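Local structure of ABC-type transport system, sugar-family extracellular solute-binding protein (Peptoclostridium difficile 630, 6HNI) at residues T29-H34 and N68-T73; P35-T40 and F89-P94; A155-V160 and K186-G191; I209-V214 and P237-E242. The protein binds tyrosine as the substrate-binding lipoprotein of an ABC transport system, probably for its uptake, and has adhesive properties. The protein carries 1 engineered substitution. One frame throughout, in Å; residues are numbered along the deposited sequence.

Contact 1 of 4, residues T29-H34 and N68-T73; sequences TQLVEH and NDMPTT. With TYR (tyrosine), chain B; EDO (1,2-ethanediol), chain E.
Asn-68 N donates to Leu-31 O at 2.8 Å, with a nearly straight N-H...O angle of 165°, and this bond ties the loop after strand 24-30 to the loop before helix 70-82. The CA atoms of Val-32 and Asn-68 are 4.9 Å apart. Asn-68 lays the face of its amide on Val-32 and turns the oxygen end to Leu-31. Its OD1 sits 3.4 Å from Leu-31 CG and also faces both methyl groups of that leucine. Its CG packs 3.6 Å from Val-32 CB. The amide nitrogen ND2 has a weak hydrogen bond to Ser-222. With CG anti to the backbone N (chi1 174°), Leu-31 carries CD1 to Thr-73 CG2, 3.7 Å away. Met-70, an exposed residue, adds its CE to the same CD1. A water bridges Thr-29 OG1 and Thr-73 O, accepting from the first and donating to the second. Asp-69 N-caps helix 70-82: its OD2 takes a short bond from Thr-72 OG1 and a weak one from Thr-72 N. His-34 brings CE1 to 3.5 Å from CE1 of the bound tyrosine, and its NE2 is hydrogen-bonded to Asn-218. The contact therefore borders the ligand pocket. Helix 93-102 packs on Leu-31, Met-70 and Thr-73, helix 35-50 touches Gln-30 and Val-32, and Thr-29 pairs with strand 87-91.

Contact 2 of 4, residues P35-T40 and F89-P94; sequences PALDAT and FAISTP. With TYR (tyrosine), chain B.
Ile-91 CG2 is wedged between Leu-37 and Thr-40 of helix 35-50. It lies 3.7 Å from Leu-37 CB and 3.3 Å from Thr-40 OG1. The Leu-37 and Thr-40 side chains run antiparallel to that of Ile-91 and pass alongside it. A chi1 of -58° puts CG1 of Ile-91 anti to the carbonyl carbon and leaves CG2 anti to the backbone N, facing the helix; CD1 also lies near Thr-40 OG1. That buried hydroxyl gives its proton to Leu-37 O at 2.9 Å, and its oxygen lies against Ile-91. Phe-89 meets the helix with its edge: CZ is 4.1 Å from Thr-40 O, near the ring plane. One face of the same ring is covered by Ile-91 CG1, offset toward the rim.

Ala-36 CB touches CE2 of the bound tyrosine at 3.7 Å, and Leu-37 CD2 approaches the CB of the ligand. Thr-93 grips the ligand carboxylate twice. Its N donates to O of the bound tyrosine at 2.8 Å in an almost straight bond (176°), and its OG1 donates to OXT at 2.6 Å. Both bonds come from the first turn of helix 93-102, whose dipole would probably favour the negative carboxylate. Ser-92 is the N-cap of that helix, and its OG is hydrogen-bonded to Ser-95. Such a parallel strand, packed by a helix and leading into a ligand-binding helix N-terminus, fits a periplasmic-binding-protein fold. Farther out, Phe-89 stacks on Phe-44. Strand 87-91 runs between strands 24-30 and 108-113, and Tyr-258 of helix 258-273 packs on Ala-36 and Thr-40.

Contact 3 of 4, residues A155-V160 and K186-G191; sequences AKTIGV and KVVEKG
Lys-186 and Thr-157 begin a parallel strand pairing that runs on to Lys-190 and Val-160. Five backbone hydrogen bonds join the strands. The first, Lys-186 N to Lys-156 O, is 2.9 Å long. Ile-158 and Val-160 each donate and accept, and the straightest bond is Ile-158 N to Lys-186 O (176°). CA-H...O contacts to the same carbonyls supplement the bonds, such as Val-187 CA to Ile-158 O at 3.2 Å.

This backbone pairing and the helix-covered middle are the close-packed part. Val-160 CG1 stands between the backbone N and the carbonyl carbon (chi1 63°). There it meets Val-187 CG1 at 4.0 Å and the CG of Glu-189 at the same distance. Helix 167-183 packs on Val-160, Val-187 and Glu-189. On the opposite face, Thr-157 CG2 touches Val-188 CG2 at 3.7 Å, and Val-188 lies against Leu-205 of helix 198-205.

The looser part is the exposed start of the pairing, at Lys-156 and Lys-186. Thr-157 and Lys-186 lie side by side here, OG1 against CB. Lys-156 turns off, and its NZ bonds to Gly-184 O. At the other end Glu-189 is held by a salt bridge to Lys-177 and a hydrogen bond to Tyr-162. Helix 167-183 joins the two strands and packs on one face, a beta-alpha-beta crossover unit at one edge of the four-stranded parallel sheet.

Contact 4 of 4, residues I209-V214 and P237-E242; sequences IDVLYV and PVIAAE. With TYR (tyrosine), chain B.
Leu-212 and Val-238 lie side by side and point the same way, with Leu-212 CD2 4.0 Å from Val-238 CG1. Val-214 slants across the same valine. Its CG2 comes to 3.6 Å from Val-238 CG1, so that one methyl is shared by two partners from the neighbouring strand. Ala-240 continues this face beside Val-214. Helix 224-233 covers Leu-212 and Val-238.

The other face carries Tyr-213 and Ile-239. Tyr-213 has CG anti to the backbone N (chi1 -178°), and its ring runs forward past Ile-239 toward the end of the strand. There OH reaches Ala-241 CB at 3.7 Å. In one of the two conformers of Val-211, its CG2 lies 4.1 Å from Ile-239 CG1.

Four backbone hydrogen bonds hold the two parallel strands in this register. Leu-212 N donates to Pro-237 O, and Ile-239 N to Leu-212 O. Val-214 N then donates to Ile-239 O, and Ala-241 N to Val-214 O at 2.9 Å. Asp-210, at the start, turns its OD2 to the backbone N atoms of Lys-156 and Thr-157.

Beyond the last of these bonds the chain enters the binding site. Glu-242 OE2 accepts a bond of 2.5 Å from OH of the bound tyrosine. Its OE1 caps the following helix at Gly-244 N, which helps hold the carboxylate in place. A ligand residue just past the C-terminal end of a parallel strand is characteristic of alpha/beta folds, here at the cleft of a periplasmic-binding-protein-like domain.

Overall arrangement
Contacts 1 and 2 interlock along the chain, and contacts 3 and 4 follow in series. The first two have centres 9 Å apart and share the five-stranded parallel sheet, where strands 24-30 and 87-91 are neighbours. The last two, also with centres 9 Å apart, share the four-stranded parallel sheet through adjacent strands 157-163 and 211-214. Between the two groups the centres are 22 to 28 Å apart. Contacts 2 and 4 nevertheless touch, with Ala-36 CB 3.4 Å from Glu-242 OE2. Contacts 1, 2 and 4 all reach the bound tyrosine, while contact 3 lies farther out. The ligand thus bridges two sheet-based lobes, consistent with the closed state of a substrate-binding protein.

Contact 1 of 4, residues T29-H34 and N68-T73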
# COMPACT_ATOMS: atom_id res chain seq x y z
N THR A 29 10.99 -0.23 -10.11
CA THR A 29 11.37 -1.18 -9.00
C THR A 29 10.14 -1.37 -8.13
O THR A 29 9.64 -0.45 -7.51
CB THR A 29 12.60 -0.67 -8.26
OG1 THR A 29 12.84 -1.58 -7.12
CG2 THR A 29 12.52 0.70 -7.70
N GLN A 30 9.65 -2.61 -8.14
CA GLN A 30 8.45 -2.98 -7.39
C GLN A 30 8.80 -4.07 -6.34
O GLN A 30 9.48 -5.01 -6.67
CB GLN A 30 7.39 -3.51 -8.35
CG GLN A 30 6.05 -3.81 -7.72
CD GLN A 30 4.98 -4.25 -8.69
OE1 GLN A 30 4.90 -3.73 -9.83
NE2 GLN A 30 4.08 -5.13 -8.26
N LEU A 31 8.33 -3.89 -5.11
CA LEU A 31 8.73 -4.86 -4.06
C LEU A 31 8.29 -6.30 -4.34
O LEU A 31 9.09 -7.24 -4.18
CB LEU A 31 8.17 -4.35 -2.74
CG LEU A 31 8.33 -5.29 -1.53
CD1 LEU A 31 9.80 -5.47 -1.28
CD2 LEU A 31 7.58 -4.66 -0.39
N VAL A 32 7.03 -6.46 -4.72
CA VAL A 32 6.39 -7.76 -4.84
C VAL A 32 5.09 -7.58 -5.65
O VAL A 32 4.56 -6.49 -5.67
CB VAL A 32 6.11 -8.37 -3.43
CG1 VAL A 32 5.08 -7.57 -2.68
CG2 VAL A 32 5.74 -9.87 -3.52
N GLU A 33 4.56 -8.64 -6.24
CA GLU A 33 3.17 -8.65 -6.72
C GLU A 33 2.18 -8.81 -5.55
O GLU A 33 2.04 -9.90 -4.92
CB GLU A 33 2.96 -9.79 -7.70
CG GLU A 33 3.78 -9.71 -8.97
CD GLU A 33 3.69 -10.98 -9.80
OE1 GLU A 33 2.87 -11.85 -9.47
OE2 GLU A 33 4.44 -11.10 -10.79
N HIS A 34 1.53 -7.72 -5.20
CA HIS A 34 0.26 -7.75 -4.45
C HIS A 34 -0.66 -6.71 -5.14
O HIS A 34 -0.14 -5.85 -5.86
CB HIS A 34 0.36 -7.65 -2.92
CG HIS A 34 0.83 -6.34 -2.32
ND1 HIS A 34 0.00 -5.25 -2.17
CD2 HIS A 34 1.98 -6.03 -1.67
CE1 HIS A 34 0.66 -4.30 -1.50
NE2 HIS A 34 1.85 -4.77 -1.16
N ASN A 68 9.55 -9.69 -2.94
CA ASN A 68 9.48 -9.47 -1.49
C ASN A 68 10.80 -9.63 -0.76
O ASN A 68 10.82 -9.65 0.48
CB ASN A 68 8.37 -10.30 -0.79
CG ASN A 68 7.30 -9.44 -0.17
OD1 ASN A 68 7.45 -8.23 0.01
ND2 ASN A 68 6.19 -10.07 0.21
N ASP A 69 11.90 -9.73 -1.47
CA ASP A 69 13.23 -9.92 -0.89
C ASP A 69 13.90 -8.56 -0.67
O ASP A 69 14.24 -7.85 -1.65
CB ASP A 69 14.08 -10.74 -1.86
CG ASP A 69 15.42 -11.15 -1.27
OD1 ASP A 69 15.40 -11.91 -0.29
OD2 ASP A 69 16.46 -10.67 -1.76
N MET A 70 14.17 -8.18 0.56
CA MET A 70 14.77 -6.88 0.84
C MET A 70 16.14 -6.66 0.22
O MET A 70 16.37 -5.59 -0.38
CB MET A 70 14.76 -6.52 2.32
CG MET A 70 13.36 -6.41 2.89
SD MET A 70 12.33 -5.15 2.15
CE MET A 70 10.73 -5.88 2.50
N PRO A 71 17.02 -7.67 0.20
CA PRO A 71 18.29 -7.46 -0.49
C PRO A 71 18.15 -7.16 -1.99
O PRO A 71 18.96 -6.38 -2.56
CB PRO A 71 19.04 -8.77 -0.30
CG PRO A 71 18.53 -9.25 1.01
CD PRO A 71 17.08 -8.86 1.08
N THR A 72 17.15 -7.78 -2.61
CA THR A 72 16.92 -7.59 -4.02
C THR A 72 16.40 -6.18 -4.26
O THR A 72 16.71 -5.59 -5.33
CB THR A 72 15.99 -8.66 -4.59
OG1 THR A 72 16.53 -9.96 -4.26
CG2 THR A 72 15.88 -8.58 -6.11
N THR A 73 15.64 -5.57 -3.36
CA THR A 73 15.27 -4.13 -3.59
C THR A 73 16.52 -3.31 -3.70
O THR A 73 16.56 -2.29 -4.49
CB THR A 73 14.36 -3.52 -2.47
OG1 THR A 73 15.06 -3.41 -1.24
CG2 THR A 73 13.11 -4.30 -2.30
N TYR B . 1.76 1.55 1.96
CA TYR B . 2.76 0.51 1.66
C TYR B . 4.15 1.12 1.70
O TYR B . 5.10 0.44 1.33
CB TYR B . 2.43 -0.29 0.39
CG TYR B . 1.18 -1.10 0.52
CD1 TYR B . 1.15 -2.20 1.43
CD2 TYR B . 0.02 -0.81 -0.13
CE1 TYR B . -0.02 -2.90 1.62
CE2 TYR B . -1.16 -1.51 0.05
CZ TYR B . -1.18 -2.58 0.97
OH TYR B . -2.35 -3.29 1.17
OXT TYR B . 4.32 2.21 2.20
C1 EDO E . 5.73 -12.55 -6.39
O1 EDO E . 5.97 -11.17 -6.80
C2 EDO E . 6.49 -12.97 -5.13
O2 EDO E . 7.40 -14.05 -5.32
O HOH W 1 14.48 -0.56 -5.29

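Contact 2 of 4, residues P35-T40 and F89-P94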
# COMPACT_ATOMS: atom_id res chain seq x y z
N PRO A 35 -1.99 -6.82 -5.00
CA PRO A 35 -2.84 -6.08 -5.93
C PRO A 35 -2.61 -4.60 -6.02
O PRO A 35 -2.61 -4.02 -7.14
CB PRO A 35 -4.26 -6.43 -5.49
CG PRO A 35 -4.11 -7.83 -4.94
CD PRO A 35 -2.77 -7.83 -4.26
N ALA A 36 -2.40 -3.95 -4.93
CA ALA A 36 -2.23 -2.51 -4.91
C ALA A 36 -0.99 -2.15 -5.67
O ALA A 36 -0.96 -1.15 -6.43
CB ALA A 36 -2.14 -1.99 -3.46
N LEU A 37 0.11 -2.86 -5.44
CA LEU A 37 1.36 -2.49 -6.12
C LEU A 37 1.24 -2.70 -7.61
O LEU A 37 1.70 -1.83 -8.39
CB LEU A 37 2.56 -3.23 -5.55
CG LEU A 37 2.74 -3.17 -4.02
CD1 LEU A 37 4.10 -3.67 -3.64
CD2 LEU A 37 2.52 -1.78 -3.43
N ASP A 38 0.67 -3.80 -8.01
CA ASP A 38 0.43 -4.10 -9.45
C ASP A 38 -0.43 -3.02 -10.08
O ASP A 38 -0.18 -2.59 -11.23
CB ASP A 38 -0.33 -5.43 -9.59
CG ASP A 38 0.51 -6.69 -9.30
OD1 ASP A 38 1.76 -6.59 -9.09
OD2 ASP A 38 -0.11 -7.82 -9.27
N ALA A 39 -1.44 -2.56 -9.37
CA ALA A 39 -2.36 -1.53 -9.91
C ALA A 39 -1.62 -0.22 -10.16
O ALA A 39 -1.86 0.47 -11.20
CB ALA A 39 -3.57 -1.32 -8.99
N THR A 40 -0.69 0.15 -9.30
CA THR A 40 0.04 1.40 -9.53
C THR A 40 0.89 1.29 -10.77
O THR A 40 1.01 2.31 -11.48
CB THR A 40 0.90 1.88 -8.35
OG1 THR A 40 2.04 1.02 -8.19
CG2 THR A 40 0.11 1.93 -7.08
N PHE A 89 11.06 4.75 -11.10
CA PHE A 89 9.73 4.70 -10.50
C PHE A 89 9.77 3.55 -9.46
O PHE A 89 9.99 2.40 -9.80
CB PHE A 89 8.71 4.40 -11.59
CG PHE A 89 7.28 4.17 -11.13
CD1 PHE A 89 6.70 4.94 -10.12
CD2 PHE A 89 6.52 3.21 -11.74
CE1 PHE A 89 5.37 4.66 -9.71
CE2 PHE A 89 5.22 2.95 -11.36
CZ PHE A 89 4.66 3.72 -10.35
N ALA A 90 9.54 3.98 -8.21
CA ALA A 90 9.64 3.01 -7.04
C ALA A 90 8.26 2.83 -6.42
O ALA A 90 7.58 3.79 -6.03
CB ALA A 90 10.66 3.53 -6.02
N ILE A 91 7.88 1.54 -6.27
CA ILE A 91 6.57 1.17 -5.84
C ILE A 91 6.75 0.46 -4.49
O ILE A 91 7.25 -0.66 -4.48
CB ILE A 91 5.87 0.24 -6.85
CG1 ILE A 91 5.77 0.92 -8.25
CG2 ILE A 91 4.52 -0.21 -6.36
CD1 ILE A 91 5.33 -0.08 -9.28
N SER A 92 6.25 1.15 -3.46
CA SER A 92 6.33 0.78 -2.01
C SER A 92 7.45 1.49 -1.31
O SER A 92 8.49 1.85 -1.88
CB SER A 92 6.44 -0.73 -1.76
OG SER A 92 7.79 -1.16 -1.87
N THR A 93 7.31 1.55 0.05
CA THR A 93 8.31 2.15 0.89
C THR A 93 9.67 1.46 0.78
O THR A 93 10.68 2.11 0.63
CB THR A 93 7.82 2.35 2.33
OG1 THR A 93 6.72 3.24 2.36
CG2 THR A 93 8.90 2.86 3.24
N PRO A 94 9.72 0.12 0.99
CA PRO A 94 11.03 -0.53 0.85
C PRO A 94 11.74 -0.31 -0.50
O PRO A 94 12.97 -0.07 -0.53
CB PRO A 94 10.72 -2.02 1.14
CG PRO A 94 9.45 -1.99 1.93
CD PRO A 94 8.67 -0.84 1.32
N TYR B . 1.76 1.55 1.96
CA TYR B . 2.76 0.51 1.66
C TYR B . 4.15 1.12 1.70
O TYR B . 5.10 0.44 1.33
CB TYR B . 2.43 -0.29 0.39
CG TYR B . 1.18 -1.10 0.52
CD1 TYR B . 1.15 -2.20 1.43
CD2 TYR B . 0.02 -0.81 -0.13
CE1 TYR B . -0.02 -2.90 1.62
CE2 TYR B . -1.16 -1.51 0.05
CZ TYR B . -1.18 -2.58 0.97
OH TYR B . -2.35 -3.29 1.17
OXT TYR B . 4.32 2.21 2.20

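Contact 3 of 4, residues A155-V160 and K186-G191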
# COMPACT_ATOMS: atom_id res chain seq x y z
N ALA A 155 -17.91 -4.27 18.70
CA ALA A 155 -16.51 -4.63 18.86
C ALA A 155 -15.87 -3.61 19.75
O ALA A 155 -16.18 -2.42 19.65
CB ALA A 155 -15.78 -4.69 17.51
N LYS A 156 -15.00 -4.09 20.65
CA LYS A 156 -14.23 -3.20 21.52
C LYS A 156 -12.73 -3.42 21.44
O LYS A 156 -11.99 -2.56 21.88
CB LYS A 156 -14.68 -3.32 22.99
CG LYS A 156 -16.13 -2.85 23.24
CD LYS A 156 -16.30 -1.32 23.21
CE LYS A 156 -16.19 -0.65 24.60
NZ LYS A 156 -15.93 0.85 24.61
N THR A 157 -12.31 -4.57 20.92
CA THR A 157 -10.89 -4.94 20.86
C THR A 157 -10.48 -5.21 19.42
O THR A 157 -11.04 -6.07 18.78
CB THR A 157 -10.54 -6.18 21.76
OG1 THR A 157 -10.93 -5.93 23.12
CG2 THR A 157 -9.05 -6.43 21.73
N ILE A 158 -9.49 -4.45 18.98
CA ILE A 158 -9.01 -4.48 17.58
C ILE A 158 -7.61 -5.12 17.60
O ILE A 158 -6.72 -4.62 18.29
CB ILE A 158 -8.89 -3.04 16.99
CG1 ILE A 158 -10.26 -2.34 17.06
CG2 ILE A 158 -8.36 -3.09 15.56
CD1 ILE A 158 -10.18 -0.86 16.83
N GLY A 159 -7.41 -6.17 16.81
CA GLY A 159 -6.08 -6.70 16.60
C GLY A 159 -5.40 -6.05 15.39
O GLY A 159 -6.08 -5.66 14.43
N VAL A 160 -4.09 -6.04 15.45
CA VAL A 160 -3.28 -5.60 14.27
C VAL A 160 -2.00 -6.43 14.24
O VAL A 160 -1.21 -6.43 15.19
CB VAL A 160 -3.01 -4.09 14.33
CG1 VAL A 160 -2.21 -3.63 15.51
CG2 VAL A 160 -2.31 -3.68 13.05
N LYS A 186 -9.63 -1.11 22.70
CA LYS A 186 -8.37 -1.75 23.06
C LYS A 186 -7.67 -2.23 21.77
O LYS A 186 -8.34 -2.70 20.86
CB LYS A 186 -8.66 -2.97 23.95
CG LYS A 186 -7.43 -3.72 24.42
CD LYS A 186 -7.82 -4.57 25.63
CE LYS A 186 -6.64 -5.33 26.19
NZ LYS A 186 -6.45 -6.56 25.39
N VAL A 187 -6.36 -2.13 21.71
CA VAL A 187 -5.63 -2.65 20.55
C VAL A 187 -4.70 -3.76 21.04
O VAL A 187 -4.00 -3.58 22.04
CB VAL A 187 -4.76 -1.56 19.89
CG1 VAL A 187 -3.90 -2.11 18.75
CG2 VAL A 187 -5.66 -0.45 19.42
N VAL A 188 -4.72 -4.88 20.35
CA VAL A 188 -3.76 -5.97 20.59
C VAL A 188 -2.85 -6.08 19.36
O VAL A 188 -3.34 -6.33 18.24
CB VAL A 188 -4.50 -7.30 20.81
CG1 VAL A 188 -3.50 -8.40 21.05
CG2 VAL A 188 -5.47 -7.19 21.97
N GLU A 189 -1.56 -5.84 19.56
CA GLU A 189 -0.56 -5.86 18.51
C GLU A 189 0.14 -7.19 18.38
O GLU A 189 0.45 -7.82 19.44
CB GLU A 189 0.54 -4.85 18.76
CG GLU A 189 0.12 -3.43 18.79
CD GLU A 189 1.29 -2.54 19.18
OE1 GLU A 189 2.34 -2.55 18.49
OE2 GLU A 189 1.16 -1.84 20.19
N LYS A 190 0.41 -7.59 17.15
CA LYS A 190 1.27 -8.73 16.90
C LYS A 190 2.30 -8.33 15.84
O LYS A 190 2.05 -8.37 14.63
CB LYS A 190 0.46 -9.96 16.49
CG LYS A 190 1.26 -11.23 16.29
CD LYS A 190 1.93 -11.67 17.58
CE LYS A 190 2.61 -13.04 17.46
NZ LYS A 190 3.57 -13.33 18.56
N GLY A 191 3.45 -7.89 16.32
CA GLY A 191 4.56 -7.57 15.47
C GLY A 191 5.30 -8.80 15.01
O GLY A 191 5.71 -9.63 15.86

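Contact 4 of 4, residues I209-V214 and P237-E242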
# COMPACT_ATOMS: atom_id res chain seq x y z
N ILE A 209 -9.38 -10.93 20.25
CA ILE A 209 -9.84 -9.74 19.49
C ILE A 209 -11.25 -9.95 18.94
O ILE A 209 -11.70 -11.11 18.76
CB ILE A 209 -8.87 -9.38 18.32
CG1 ILE A 209 -8.91 -10.44 17.19
CG2 ILE A 209 -7.50 -9.16 18.90
CD1 ILE A 209 -8.02 -10.12 15.97
N ASP A 210 -11.91 -8.82 18.63
CA ASP A 210 -13.22 -8.85 18.04
C ASP A 210 -13.14 -8.64 16.50
O ASP A 210 -14.03 -9.07 15.76
CB ASP A 210 -14.08 -7.76 18.66
CG ASP A 210 -14.26 -7.90 20.19
OD1 ASP A 210 -14.44 -9.06 20.65
OD2 ASP A 210 -14.25 -6.86 20.92
N VAL A 211 -12.10 -7.90 16.07
CA VAL A 211 -11.90 -7.54 14.65
C VAL A 211 -10.40 -7.37 14.44
O VAL A 211 -9.67 -7.00 15.35
CB VAL A 211 -12.69 -6.24 14.35
CG1 VAL A 211 -12.05 -5.04 15.05
CG2 VAL A 211 -12.77 -5.95 12.84
N LEU A 212 -9.96 -7.69 13.22
CA LEU A 212 -8.57 -7.48 12.78
C LEU A 212 -8.54 -6.29 11.82
O LEU A 212 -9.40 -6.24 10.92
CB LEU A 212 -8.04 -8.65 12.06
CG LEU A 212 -6.55 -8.63 11.79
CD1 LEU A 212 -5.68 -8.82 13.00
CD2 LEU A 212 -6.20 -9.67 10.74
N TYR A 213 -7.62 -5.38 12.07
CA TYR A 213 -7.35 -4.28 11.09
C TYR A 213 -6.06 -4.59 10.36
O TYR A 213 -5.03 -4.88 10.99
CB TYR A 213 -7.26 -2.96 11.83
CG TYR A 213 -7.02 -1.77 10.90
CD1 TYR A 213 -8.06 -1.22 10.18
CD2 TYR A 213 -5.76 -1.21 10.72
CE1 TYR A 213 -7.81 -0.15 9.29
CE2 TYR A 213 -5.56 -0.14 9.86
CZ TYR A 213 -6.61 0.38 9.22
OH TYR A 213 -6.37 1.45 8.32
N VAL A 214 -6.09 -4.50 9.03
CA VAL A 214 -4.91 -4.73 8.21
C VAL A 214 -4.43 -3.40 7.64
O VAL A 214 -5.06 -2.86 6.69
CB VAL A 214 -5.16 -5.78 7.15
CG1 VAL A 214 -3.94 -5.99 6.26
CG2 VAL A 214 -5.61 -7.11 7.79
N PRO A 237 -14.11 -10.74 11.80
CA PRO A 237 -14.11 -9.82 10.63
C PRO A 237 -12.75 -9.16 10.49
O PRO A 237 -12.13 -8.74 11.47
CB PRO A 237 -15.19 -8.80 10.97
CG PRO A 237 -15.88 -9.28 12.21
CD PRO A 237 -15.02 -10.29 12.88
N VAL A 238 -12.30 -9.08 9.25
CA VAL A 238 -11.05 -8.39 8.92
C VAL A 238 -11.34 -7.13 8.03
O VAL A 238 -11.90 -7.27 6.95
CB VAL A 238 -10.12 -9.34 8.15
CG1 VAL A 238 -8.83 -8.65 7.85
CG2 VAL A 238 -9.86 -10.61 8.97
N ILE A 239 -11.00 -6.00 8.58
CA ILE A 239 -11.10 -4.71 7.85
C ILE A 239 -9.70 -4.41 7.39
O ILE A 239 -8.77 -4.26 8.16
CB ILE A 239 -11.62 -3.60 8.77
CG1 ILE A 239 -13.01 -3.91 9.31
CG2 ILE A 239 -11.59 -2.27 8.04
CD1 ILE A 239 -14.04 -4.31 8.31
N ALA A 240 -9.57 -4.17 6.07
CA ALA A 240 -8.28 -3.76 5.51
C ALA A 240 -8.30 -2.30 5.12
O ALA A 240 -9.38 -1.74 4.84
CB ALA A 240 -7.93 -4.59 4.29
N ALA A 241 -7.13 -1.71 5.05
CA ALA A 241 -6.98 -0.30 4.63
C ALA A 241 -7.30 -0.04 3.17
O ALA A 241 -7.65 1.09 2.85
CB ALA A 241 -5.58 0.17 4.94
N GLU A 242 -7.22 -1.05 2.33
CA GLU A 242 -7.48 -0.91 0.88
C GLU A 242 -7.98 -2.19 0.30
O GLU A 242 -8.09 -3.19 1.04
CB GLU A 242 -6.26 -0.35 0.16
CG GLU A 242 -4.99 -1.18 0.22
CD GLU A 242 -4.80 -2.18 -0.91
OE1 GLU A 242 -5.51 -2.09 -1.95
OE2 GLU A 242 -3.90 -3.07 -0.77
N TYR B . 1.76 1.55 1.96
CA TYR B . 2.76 0.51 1.66
C TYR B . 4.15 1.12 1.70
O TYR B . 5.10 0.44 1.33
CB TYR B . 2.43 -0.29 0.39
CG TYR B . 1.18 -1.10 0.52
CD1 TYR B . 1.15 -2.20 1.43
CD2 TYR B . 0.02 -0.81 -0.13
CE1 TYR B . -0.02 -2.90 1.62
CE2 TYR B . -1.16 -1.51 0.05
CZ TYR B . -1.18 -2.58 0.97
OH TYR B . -2.35 -3.29 1.17
OXT TYR B . 4.32 2.21 2.20